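Local atomic coordinates of sialidase B (Streptococcus pneumoniae TIGR4, PDB entry 4XJA), a protein that hydrolyses alpha-(2->3)-, alpha-(2->6)- and alpha-(2->8)-glycosidic linkages of terminal sialic acid residues in oligosaccharides, glycoproteins and glycolipids. Residues Ser222-Tyr227 against Phe287-Ile292. The protein carries 1 engineered substitution. Numbering follows the deposited sequence.
Sequences SIDARY and FIDSSI. With SFJ ((2R,3R,4R,5R,6R)-5-acetamido-2,3-difluoro-4-hydroxy-6-[(1R,2R)-1,2,3-trihydroxypropyl]tetrahydro-2H-pyran-2-carboxylic acid), chain F.
Asp224 and Arg226 on strand 219-226 face Ile288 and Asp289 on strand 286-294 where these two strands, from neighbouring blades of the sialidase beta-propeller, run nearly antiparallel (169°) beside the active site. The carboxylate of Asp224 is shared between the blades. Asp224 OD1 takes the backbone N-H of Asp289 on its syn lone pair (OD1 to N 3.1 Å), and a water that donates to OD1 also accepts from Ser290 N. Asp224 OD2 turns to Arg226, which holds this one oxygen side-on through NE and NH2 (NH2 to OD2 2.9 Å). Both bonds lie in the guanidinium plane, but NH2 comes in 34° out of the carboxylate plane. Together with the bond from Arg226 NH1 to Thr230 O, this two-nitrogen hold probably fixes the rotation of the guanidinium. A chi1 of 179° swings Ile288 CG1 away from its own backbone N and lays it against Asp224 OD2 (3.4 Å), with CD1 near Arg226 NH2.

Arg226 and Asp289 then converge on the bound difluoro sialic acid analogue SFJ. Arg226 NH2 meets SFJ O4 at the guanidinium edge in a weak bond (3.0 Å), while Asp289 OD1 accepts from SFJ O4 (2.6 Å) and Asp289 OD2 from the acetamido SFJ N5 (2.9 Å). Arg207, Arg519 and Arg581 also bind the ligand. Farther along the strands, Ser222 OG, also bonded to Thr210 OG1, is hydrogen-bonded to Ser290 OG (3.0 Å), with Ile292 CD1 packed 3.6 Å from the same Ser222 OG.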
loop_
_atom_site.group_PDB
_atom_site.type_symbol
_atom_site.label_atom_id
_atom_site.label_comp_id
_atom_site.label_asym_id
_atom_site.label_seq_id
_atom_site.Cartn_x
_atom_site.Cartn_y
_atom_site.Cartn_z
ATOM N N SER A 222 -8.651 0.843 6.692
ATOM C CA SER A 222 -8.390 2.096 6.000
ATOM C C SER A 222 -7.127 1.975 5.151
ATOM O O SER A 222 -6.347 1.017 5.287
ATOM C CB SER A 222 -8.286 3.286 6.965
ATOM O OG SER A 222 -7.238 3.124 7.902
ATOM N N ILE A 223 -6.924 2.943 4.268
ATOM C CA ILE A 223 -5.809 2.872 3.336
ATOM C C ILE A 223 -5.568 4.228 2.683
ATOM O O ILE A 223 -6.477 5.057 2.602
ATOM C CB ILE A 223 -6.090 1.816 2.246
ATOM C CG1 ILE A 223 -4.808 1.425 1.503
ATOM C CG2 ILE A 223 -7.124 2.332 1.268
ATOM C CD1 ILE A 223 -4.601 -0.056 1.402
ATOM N N ASP A 224 -4.339 4.455 2.227
ATOM C CA ASP A 224 -4.045 5.577 1.343
ATOM C C ASP A 224 -4.513 5.181 -0.043
ATOM O O ASP A 224 -3.975 4.233 -0.625
ATOM C CB ASP A 224 -2.533 5.783 1.228
ATOM C CG ASP A 224 -1.934 6.545 2.389
ATOM O OD1 ASP A 224 -2.480 6.529 3.521
ATOM O OD2 ASP A 224 -0.870 7.149 2.158
ATOM N N ALA A 225 -5.498 5.891 -0.591
ATOM C CA ALA A 225 -5.799 5.744 -2.020
ATOM C C ALA A 225 -4.885 6.722 -2.777
ATOM O O ALA A 225 -5.106 7.938 -2.756
ATOM C CB ALA A 225 -7.276 6.031 -2.305
ATOM N N ARG A 226 -3.839 6.190 -3.417
ATOM C CA ARG A 226 -2.798 7.026 -4.012
ATOM C C ARG A 226 -2.976 7.130 -5.522
ATOM O O ARG A 226 -2.919 6.133 -6.242
ATOM C CB ARG A 226 -1.406 6.490 -3.642
ATOM C CG ARG A 226 -1.137 6.483 -2.121
ATOM C CD ARG A 226 0.339 6.343 -1.781
ATOM N NE ARG A 226 0.592 6.558 -0.350
ATOM C CZ ARG A 226 1.797 6.546 0.216
ATOM N NH1 ARG A 226 2.886 6.330 -0.512
ATOM N NH2 ARG A 226 1.911 6.757 1.515
ATOM N N TYR A 227 -3.179 8.350 -5.999
ATOM C CA TYR A 227 -3.520 8.546 -7.395
ATOM C C TYR A 227 -2.305 8.712 -8.294
ATOM O O TYR A 227 -2.288 8.190 -9.420
ATOM C CB TYR A 227 -4.520 9.715 -7.538
ATOM C CG TYR A 227 -5.823 9.407 -6.830
ATOM C CD1 TYR A 227 -5.944 9.603 -5.461
ATOM C CD2 TYR A 227 -6.909 8.885 -7.518
ATOM C CE1 TYR A 227 -7.110 9.288 -4.790
ATOM C CE2 TYR A 227 -8.083 8.573 -6.860
ATOM C CZ TYR A 227 -8.174 8.777 -5.496
ATOM O OH TYR A 227 -9.330 8.461 -4.825
ATOM N N PHE A 287 -3.909 13.591 1.850
ATOM C CA PHE A 287 -3.902 12.966 3.175
ATOM C C PHE A 287 -2.940 11.791 3.114
ATOM O O PHE A 287 -2.738 11.230 2.053
ATOM C CB PHE A 287 -5.304 12.451 3.520
ATOM C CG PHE A 287 -6.340 13.536 3.605
ATOM C CD1 PHE A 287 -6.527 14.241 4.781
ATOM C CD2 PHE A 287 -7.114 13.858 2.501
ATOM C CE1 PHE A 287 -7.477 15.252 4.862
ATOM C CE2 PHE A 287 -8.068 14.855 2.570
ATOM C CZ PHE A 287 -8.251 15.553 3.751
ATOM N N ILE A 288 -2.336 11.411 4.235
ATOM C CA ILE A 288 -1.387 10.298 4.199
ATOM C C ILE A 288 -1.206 9.695 5.586
ATOM O O ILE A 288 -1.204 10.429 6.576
ATOM C CB ILE A 288 -0.027 10.753 3.573
ATOM C CG1 ILE A 288 0.997 9.620 3.538
ATOM C CG2 ILE A 288 0.542 11.986 4.290
ATOM C CD1 ILE A 288 2.224 9.991 2.727
ATOM N N ASP A 289 -1.093 8.365 5.646
ATOM C CA ASP A 289 -0.861 7.622 6.891
ATOM C C ASP A 289 -2.034 7.708 7.872
ATOM O O ASP A 289 -2.065 8.587 8.734
ATOM C CB ASP A 289 0.432 8.079 7.586
ATOM C CG ASP A 289 1.685 7.754 6.783
ATOM O OD1 ASP A 289 1.581 7.021 5.780
ATOM O OD2 ASP A 289 2.782 8.219 7.175
ATOM N N SER A 290 -2.986 6.790 7.752
ATOM C CA SER A 290 -4.155 6.801 8.620
ATOM C C SER A 290 -4.025 5.793 9.754
ATOM O O SER A 290 -3.192 4.880 9.714
ATOM C CB SER A 290 -5.455 6.542 7.830
ATOM O OG SER A 290 -5.426 5.317 7.103
ATOM N N SER A 291 -4.872 5.962 10.765
ATOM C CA SER A 291 -4.856 5.111 11.949
ATOM C C SER A 291 -6.268 5.161 12.511
ATOM O O SER A 291 -6.914 6.212 12.450
ATOM C CB SER A 291 -3.856 5.659 12.969
ATOM O OG SER A 291 -3.647 4.737 14.015
ATOM N N ILE A 292 -6.741 4.040 13.056
ATOM C CA ILE A 292 -8.135 3.909 13.497
ATOM C C ILE A 292 -8.205 3.485 14.967
ATOM O O ILE A 292 -7.346 2.733 15.445
ATOM C CB ILE A 292 -8.869 2.813 12.686
ATOM C CG1 ILE A 292 -8.951 3.159 11.208
ATOM C CG2 ILE A 292 -10.291 2.570 13.206
ATOM C CD1 ILE A 292 -9.525 1.992 10.398
HETATM C C11 SFJ F . 4.215 11.214 6.127
HETATM C C9 SFJ F . 10.129 9.347 5.039
HETATM C C10 SFJ F . 5.010 10.307 5.187
HETATM C C1 SFJ F . 8.048 4.456 3.803
HETATM C C7 SFJ F . 8.005 8.757 4.109
HETATM C C4 SFJ F . 4.826 6.664 4.483
HETATM C C3 SFJ F . 5.639 5.626 3.611
HETATM C C5 SFJ F . 5.598 8.003 4.550
HETATM C C6 SFJ F . 7.051 7.823 4.968
HETATM C C2 SFJ F . 7.280 5.814 3.827
HETATM N N5 SFJ F . 4.946 8.976 5.411
HETATM O O10 SFJ F . 5.618 10.795 4.267
HETATM O O9 SFJ F . 9.864 10.646 4.610
HETATM O O1A SFJ F . 9.019 4.326 4.558
HETATM O O8 SFJ F . 9.903 7.155 4.399
HETATM O O7 SFJ F . 7.612 9.075 2.768
HETATM O O4 SFJ F . 3.537 6.845 4.089
HETATM O O6 SFJ F . 7.468 6.497 5.003
HETATM F FAI SFJ F . 5.350 5.769 2.597
HETATM F FAJ SFJ F . 7.919 6.381 2.910
HETATM O O1B SFJ F . 7.634 3.680 2.940
HETATM C C8 SFJ F . 9.535 8.448 4.048
HETATM O O HOH W 1 -3.390 4.904 5.454
#